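Local coordinates for bottromycin amidohydrolase (Streptomyces purpureus, PDB 6I5S), which acts as a thiazoline-specific, zinc-containing amidohydrolase, probably hydrolysing an amide bond of the precursor in the gatekeeper step of bottromycin biosynthesis, at residues I46-G51 and A381-Y386; R331-L336 and A365-A370. One frame throughout, in Å; residues are numbered along the deposited sequence.

Interaction 1 of 2, residues I46-G51 and A381-Y386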
ATOM      1  N   ILE A  46       1.141   2.602 -20.889  1.00 44.38           N
ATOM      2  CA  ILE A  46       1.166   1.164 -20.641  1.00 38.55           C
ATOM      3  C   ILE A  46      -0.179   0.734 -20.064  1.00 38.61           C
ATOM      4  O   ILE A  46      -0.687   1.342 -19.109  1.00 39.22           O
ATOM      5  CB  ILE A  46       2.336   0.809 -19.714  1.00 35.35           C
ATOM      6  CG1 ILE A  46       3.666   1.154 -20.435  1.00 37.23           C
ATOM      7  CG2 ILE A  46       2.294  -0.651 -19.310  1.00 42.23           C
ATOM      8  CD1 ILE A  46       4.879   0.960 -19.560  1.00 37.60           C
ATOM      9  N   ASP A  47      -0.774  -0.282 -20.679  1.00 46.49           N
ATOM     10  CA  ASP A  47      -2.111  -0.748 -20.309  1.00 54.50           C
ATOM     11  C   ASP A  47      -2.046  -1.438 -18.961  1.00 52.77           C
ATOM     12  O   ASP A  47      -1.340  -2.429 -18.809  1.00 46.95           O
ATOM     13  CB  ASP A  47      -2.655  -1.713 -21.363  1.00 57.06           C
ATOM     14  CG  ASP A  47      -4.139  -2.011 -21.180  1.00 60.59           C
ATOM     15  OD1 ASP A  47      -4.793  -1.311 -20.387  1.00 70.47           O
ATOM     16  OD2 ASP A  47      -4.653  -2.945 -21.835  1.00 72.28           O
ATOM     17  N   ALA A  48      -2.790  -0.921 -17.986  1.00 44.53           N
ATOM     18  CA  ALA A  48      -2.657  -1.392 -16.609  1.00 63.08           C
ATOM     19  C   ALA A  48      -2.928  -2.887 -16.471  1.00 64.88           C
ATOM     20  O   ALA A  48      -2.473  -3.496 -15.496  1.00 71.96           O
ATOM     21  CB  ALA A  48      -3.596  -0.605 -15.695  1.00 80.16           C
ATOM     22  N   ALA A  49      -3.655  -3.486 -17.415  1.00 58.00           N
ATOM     23  CA  ALA A  49      -3.968  -4.909 -17.373  1.00 71.30           C
ATOM     24  C   ALA A  49      -2.947  -5.777 -18.111  1.00 70.72           C
ATOM     25  O   ALA A  49      -2.543  -6.826 -17.594  1.00 68.74           O
ATOM     26  CB  ALA A  49      -5.362  -5.139 -17.960  1.00 75.14           C
ATOM     27  N   THR A  50      -2.526  -5.378 -19.313  1.00 75.51           N
ATOM     28  CA  THR A  50      -1.729  -6.241 -20.178  1.00 64.22           C
ATOM     29  C   THR A  50      -0.243  -5.909 -20.208  1.00 62.28           C
ATOM     30  O   THR A  50       0.545  -6.741 -20.661  1.00 67.18           O
ATOM     31  CB  THR A  50      -2.254  -6.174 -21.615  1.00 63.03           C
ATOM     32  OG1 THR A  50      -1.775  -4.980 -22.237  1.00 81.13           O
ATOM     33  CG2 THR A  50      -3.780  -6.139 -21.623  1.00 60.19           C
ATOM     34  N   GLY A  51       0.159  -4.710 -19.794  1.00 55.72           N
ATOM     35  CA  GLY A  51       1.546  -4.319 -19.861  1.00 55.47           C
ATOM     36  C   GLY A  51       2.015  -3.927 -21.236  1.00 53.60           C
ATOM     37  O   GLY A  51       3.182  -3.528 -21.387  1.00 59.83           O
ATOM     38  N   ALA A 381      -1.122  -3.351  -8.894  1.00 27.29           N
ATOM     39  CA  ALA A 381      -0.574  -2.123  -8.339  1.00 30.45           C
ATOM     40  C   ALA A 381      -1.461  -0.942  -8.661  1.00 26.12           C
ATOM     41  O   ALA A 381      -1.384   0.101  -7.999  1.00 28.76           O
ATOM     42  CB  ALA A 381       0.853  -1.888  -8.912  1.00 26.96           C
ATOM     43  N   THR A 382      -2.336  -1.087  -9.658  1.00 27.37           N
ATOM     44  CA  THR A 382      -3.062   0.055 -10.173  1.00 26.57           C
ATOM     45  C   THR A 382      -4.550  -0.225 -10.363  1.00 28.32           C
ATOM     46  O   THR A 382      -5.342   0.062  -9.455  1.00 27.00           O
ATOM     47  CB  THR A 382      -2.431   0.569 -11.497  1.00 30.07           C
ATOM     48  OG1 THR A 382      -2.424  -0.441 -12.529  1.00 27.42           O
ATOM     49  CG2 THR A 382      -1.013   1.046 -11.277  1.00 28.87           C
ATOM     50  N   ALA A 383      -4.954  -0.651 -11.565  1.00 29.40           N
ATOM     51  CA  ALA A 383      -6.370  -0.800 -11.915  1.00 32.68           C
ATOM     52  C   ALA A 383      -7.192  -1.573 -10.872  1.00 29.47           C
ATOM     53  O   ALA A 383      -8.309  -1.188 -10.556  1.00 33.10           O
ATOM     54  CB  ALA A 383      -6.478  -1.497 -13.272  1.00 36.98           C
ATOM     55  N   ASP A 384      -6.679  -2.709 -10.371  1.00 26.15           N
ATOM     56  CA  ASP A 384      -7.500  -3.481  -9.432  1.00 29.70           C
ATOM     57  C   ASP A 384      -7.561  -2.807  -8.072  1.00 28.93           C
ATOM     58  O   ASP A 384      -8.544  -2.973  -7.340  1.00 28.73           O
ATOM     59  CB  ASP A 384      -6.961  -4.900  -9.320  1.00 26.51           C
ATOM     60  CG  ASP A 384      -7.595  -5.846 -10.338  1.00 35.01           C
ATOM     61  OD1 ASP A 384      -8.336  -5.368 -11.208  1.00 39.60           O
ATOM     62  OD2 ASP A 384      -7.386  -7.071 -10.246  1.00 39.97           O
ATOM     63  N   ALA A 385      -6.540  -2.032  -7.722  1.00 24.45           N
ATOM     64  CA  ALA A 385      -6.616  -1.252  -6.477  1.00 24.52           C
ATOM     65  C   ALA A 385      -7.616  -0.107  -6.599  1.00 25.48           C
ATOM     66  O   ALA A 385      -8.371   0.183  -5.667  1.00 24.88           O
ATOM     67  CB  ALA A 385      -5.249  -0.727  -6.076  1.00 24.99           C
ATOM     68  N   TYR A 386      -7.666   0.558  -7.736  1.00 28.38           N
ATOM     69  CA  TYR A 386      -8.694   1.593  -7.878  1.00 26.42           C
ATOM     70  C   TYR A 386     -10.076   0.956  -7.795  1.00 26.48           C
ATOM     71  O   TYR A 386     -10.996   1.509  -7.206  1.00 25.84           O
ATOM     72  CB  TYR A 386      -8.520   2.339  -9.192  1.00 25.31           C
ATOM     73  CG  TYR A 386      -7.212   3.142  -9.209  1.00 27.28           C
ATOM     74  CD1 TYR A 386      -6.947   4.078  -8.218  1.00 49.21           C
ATOM     75  CD2 TYR A 386      -6.247   2.950 -10.195  1.00 33.06           C
ATOM     76  CE1 TYR A 386      -5.767   4.805  -8.196  1.00 60.00           C
ATOM     77  CE2 TYR A 386      -5.026   3.680 -10.183  1.00 31.23           C
ATOM     78  CZ  TYR A 386      -4.809   4.597  -9.167  1.00 41.33           C
ATOM     79  OH  TYR A 386      -3.656   5.367  -9.098  1.00 33.37           O
TER
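T382 and A48 meet through a hydroxyl and a methyl. The threonine side chain starts from a CB that points at the loop 46-51 but stays 4.5 Å from A48 CB, and the first real touch comes one bond further on, where T382 OG1 sits 3.4 Å from A48 CB. The same OG1 is hydrogen-bonded to the carbonyl of L378, one turn back in helix 374-381, so the oxygen facing the methyl already has its polar partner. With chi1 at 60°, OG1 sits between the backbone N and the carbonyl carbon, on the side that faces A48. T382 CG2 stands beside the N, farther from A48 than OG1, while the side chain also packs on P88 and F90 of strand 84-95.

One residue on, A383 CB reaches A48 CB at 3.9 Å, methyl against methyl. The A48 methyl thus lies against the joint between two helices: T382 is the first residue past helix 374-381 and the N-cap position of helix 383-388, where its carbonyl O receives Y386 N at 2.9 Å. On the other side, the turn is closed by G51 N bonded to D47 O, also 2.9 Å. The contact is small and buried, and it sets the turn after strand 43-45 against a helix-to-helix kink, consistent with the amidohydrolase fold, in which a small β-rich part, built from N- and C-terminal strands, packs against the metal-binding barrel.

Interaction 2 of 2, residues R331-L336 and A365-A370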
ATOM      1  N   ARG A 331       3.578 -18.491  -3.401  1.00 31.13           N
ATOM      2  CA  ARG A 331       3.001 -19.419  -4.374  1.00 31.23           C
ATOM      3  C   ARG A 331       1.500 -19.570  -4.181  1.00 34.63           C
ATOM      4  O   ARG A 331       0.770 -19.758  -5.159  1.00 34.44           O
ATOM      5  CB  ARG A 331       3.734 -20.769  -4.316  1.00 34.76           C
ATOM      6  CG  ARG A 331       5.207 -20.640  -4.789  1.00 39.24           C
ATOM      7  CD  ARG A 331       5.772 -21.995  -5.168  1.00 62.08           C
ATOM      8  NE  ARG A 331       6.073 -22.815  -3.995  1.00 68.83           N
ATOM      9  CZ  ARG A 331       7.158 -22.665  -3.245  1.00 83.83           C
ATOM     10  NH1 ARG A 331       8.048 -21.721  -3.535  1.00102.21           N
ATOM     11  NH2 ARG A 331       7.350 -23.459  -2.207  1.00 75.48           N
ATOM     12  N   ILE A 332       1.016 -19.449  -2.948  1.00 36.22           N
ATOM     13  CA  ILE A 332      -0.435 -19.471  -2.711  1.00 32.70           C
ATOM     14  C   ILE A 332      -1.098 -18.249  -3.341  1.00 28.23           C
ATOM     15  O   ILE A 332      -2.144 -18.373  -4.007  1.00 32.02           O
ATOM     16  CB  ILE A 332      -0.745 -19.546  -1.213  1.00 33.78           C
ATOM     17  CG1 ILE A 332      -0.321 -20.905  -0.663  1.00 39.27           C
ATOM     18  CG2 ILE A 332      -2.246 -19.316  -0.996  1.00 31.50           C
ATOM     19  CD1 ILE A 332      -0.441 -21.022   0.831  1.00 47.73           C
ATOM     20  N   ALA A 333      -0.473 -17.071  -3.184  1.00 32.82           N
ATOM     21  CA  ALA A 333      -0.952 -15.842  -3.830  1.00 27.93           C
ATOM     22  C   ALA A 333      -1.003 -16.020  -5.340  1.00 26.89           C
ATOM     23  O   ALA A 333      -2.000 -15.669  -5.974  1.00 31.88           O
ATOM     24  CB  ALA A 333      -0.056 -14.661  -3.449  1.00 27.87           C
ATOM     25  N   ARG A 334       0.044 -16.647  -5.940  1.00 32.30           N
ATOM     26  CA  ARG A 334       0.017 -16.877  -7.391  1.00 32.61           C
ATOM     27  C   ARG A 334      -1.102 -17.826  -7.772  1.00 33.85           C
ATOM     28  O   ARG A 334      -1.818 -17.610  -8.761  1.00 36.18           O
ATOM     29  CB  ARG A 334       1.343 -17.436  -7.912  1.00 38.36           C
ATOM     30  CG  ARG A 334       1.295 -17.693  -9.457  1.00 52.37           C
ATOM     31  CD  ARG A 334       2.585 -18.206 -10.023  1.00 77.11           C
ATOM     32  NE  ARG A 334       3.007 -19.457  -9.403  1.00104.41           N
ATOM     33  CZ  ARG A 334       3.995 -20.219  -9.856  1.00121.58           C
ATOM     34  NH1 ARG A 334       4.661 -19.874 -10.955  1.00127.30           N
ATOM     35  NH2 ARG A 334       4.311 -21.332  -9.211  1.00129.03           N
ATOM     36  N   ALA A 335      -1.281 -18.884  -6.989  1.00 31.20           N
ATOM     37  CA  ALA A 335      -2.306 -19.865  -7.310  1.00 30.54           C
ATOM     38  C   ALA A 335      -3.697 -19.248  -7.204  1.00 31.96           C
ATOM     39  O   ALA A 335      -4.593 -19.563  -8.002  1.00 34.77           O
ATOM     40  CB  ALA A 335      -2.179 -21.074  -6.365  1.00 35.33           C
ATOM     41  N   LEU A 336      -3.886 -18.355  -6.234  1.00 34.16           N
ATOM     42  CA  LEU A 336      -5.147 -17.625  -6.127  1.00 29.06           C
ATOM     43  C   LEU A 336      -5.409 -16.774  -7.374  1.00 28.87           C
ATOM     44  O   LEU A 336      -6.525 -16.765  -7.922  1.00 35.03           O
ATOM     45  CB  LEU A 336      -5.120 -16.774  -4.851  1.00 27.64           C
ATOM     46  CG  LEU A 336      -5.387 -17.501  -3.541  1.00 31.69           C
ATOM     47  CD1 LEU A 336      -5.007 -16.648  -2.312  1.00 31.15           C
ATOM     48  CD2 LEU A 336      -6.859 -17.880  -3.487  1.00 35.34           C
ATOM     49  N   ALA A 365       8.354  -7.254  -5.935  1.00 26.84           N
ATOM     50  CA  ALA A 365       9.392  -8.286  -6.085  1.00 30.44           C
ATOM     51  C   ALA A 365       8.946  -9.633  -5.494  1.00 27.00           C
ATOM     52  O   ALA A 365       9.182 -10.681  -6.088  1.00 29.24           O
ATOM     53  CB  ALA A 365      10.689  -7.799  -5.432  1.00 29.05           C
ATOM     54  N   GLU A 366       8.302  -9.628  -4.323  1.00 26.81           N
ATOM     55  CA  GLU A 366       7.758 -10.869  -3.771  1.00 28.00           C
ATOM     56  C   GLU A 366       6.776 -11.535  -4.727  1.00 28.26           C
ATOM     57  O   GLU A 366       6.822 -12.762  -4.920  1.00 29.36           O
ATOM     58  CB  GLU A 366       7.038 -10.636  -2.438  1.00 29.61           C
ATOM     59  CG  GLU A 366       7.914 -10.229  -1.247  1.00 32.18           C
ATOM     60  CD  GLU A 366       8.631 -11.354  -0.567  1.00 34.42           C
ATOM     61  OE1 GLU A 366       8.245 -12.524  -0.766  1.00 30.93           O
ATOM     62  OE2 GLU A 366       9.597 -11.075   0.201  1.00 32.87           O
ATOM     63  N   LEU A 367       5.867 -10.750  -5.312  1.00 29.09           N
ATOM     64  CA  LEU A 367       4.847 -11.315  -6.183  1.00 26.67           C
ATOM     65  C   LEU A 367       5.449 -11.831  -7.490  1.00 32.24           C
ATOM     66  O   LEU A 367       5.061 -12.894  -7.983  1.00 32.02           O
ATOM     67  CB  LEU A 367       3.777 -10.250  -6.460  1.00 26.28           C
ATOM     68  CG  LEU A 367       2.909  -9.904  -5.243  1.00 30.32           C
ATOM     69  CD1 LEU A 367       2.167  -8.615  -5.487  1.00 33.93           C
ATOM     70  CD2 LEU A 367       1.916 -11.056  -5.015  1.00 35.89           C
ATOM     71  N   THR A 368       6.430 -11.116  -8.054  1.00 28.50           N
ATOM     72  CA  THR A 368       7.036 -11.619  -9.285  1.00 30.02           C
ATOM     73  C   THR A 368       7.967 -12.810  -9.022  1.00 28.15           C
ATOM     74  O   THR A 368       8.052 -13.720  -9.862  1.00 30.10           O
ATOM     75  CB  THR A 368       7.800 -10.491 -10.019  1.00 30.70           C
ATOM     76  OG1 THR A 368       8.758  -9.860  -9.152  1.00 31.33           O
ATOM     77  CG2 THR A 368       6.801  -9.442 -10.500  1.00 33.68           C
ATOM     78  N   ARG A 369       8.646 -12.843  -7.859  1.00 29.00           N
ATOM     79  CA  ARG A 369       9.423 -14.032  -7.494  1.00 33.42           C
ATOM     80  C   ARG A 369       8.542 -15.269  -7.435  1.00 32.82           C
ATOM     81  O   ARG A 369       8.991 -16.362  -7.758  1.00 34.32           O
ATOM     82  CB  ARG A 369      10.126 -13.874  -6.138  1.00 35.14           C
ATOM     83  CG  ARG A 369      11.373 -13.042  -6.169  1.00 57.48           C
ATOM     84  CD  ARG A 369      12.262 -13.253  -4.939  1.00 41.95           C
ATOM     85  NE  ARG A 369      11.727 -12.830  -3.645  1.00 44.46           N
ATOM     86  CZ  ARG A 369      11.726 -11.604  -3.150  1.00 44.14           C
ATOM     87  NH1 ARG A 369      12.227 -10.581  -3.801  1.00 43.14           N
ATOM     88  NH2 ARG A 369      11.242 -11.434  -1.954  1.00 60.02           N
ATOM     89  N   ALA A 370       7.295 -15.113  -6.975  1.00 33.01           N
ATOM     90  CA  ALA A 370       6.328 -16.205  -6.923  1.00 31.83           C
ATOM     91  C   ALA A 370       5.799 -16.612  -8.289  1.00 40.63           C
ATOM     92  O   ALA A 370       5.136 -17.656  -8.390  1.00 38.67           O
ATOM     93  CB  ALA A 370       5.168 -15.809  -6.005  1.00 35.43           C
TER
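R331 opens the contact with its backbone rather than its long side chain: R331 N lies 4.1 Å from A370 CB, and the CA atoms of R331 and A370, 5.3 Å apart, are the nearest CA pair of the two segments. Two residues along, A333 aims its methyl at the other helix and meets the tip of L367, with A333 CB to L367 CD2 at 4.4 Å, a light apolar touch. L367 also packs on L273 of helix 273-280, which ties this patch to a third helix.

R334 then reaches across. CG is anti to the backbone N (chi1 179°), carrying the chain outward, and a bend at chi3 (59°) folds the guanidinium back over the A370 carbonyl. A370 O therefore sits over one face of the group, 3.0 Å from R334 NE and also near CZ. Poor angles exclude NE and NH1 as hydrogen-bond donors to it; any attraction is probably electrostatic, and the poor order of this side chain makes the detail doubtful. Outside the contact with 331-336, E366 and R369 form a salt bridge within helix 358-369, with R277 a second partner of E366. Helix 316-338 thus lies beside helix 358-369 with strand 342-343 between them in sequence, an α-β-α succession consistent with neighbouring outer helices of an amidohydrolase (βα)-barrel.

In the fold
Interaction 2 is nested in sequence inside the long loop that interaction 1 closes. Their centres lie 17 Å apart and their nearest atoms about 7 Å, so they do not touch. Interaction 1 joins residues 330 apart, bringing the N-terminal turn after strand 43-45 to helix 383-388; interaction 2 is more local, pairing helices 316-338 and 358-369. Between those two helices come strand 342-343 and the zinc ligand D348. R342 forms a salt bridge to D384, which links segment 381-386 to the strand that follows helix 316-338. Strand 43-45 pairs in the sheet with strand 84-95, which carries the zinc ligand H94, consistent with both contacts lying in the framework around the zinc site.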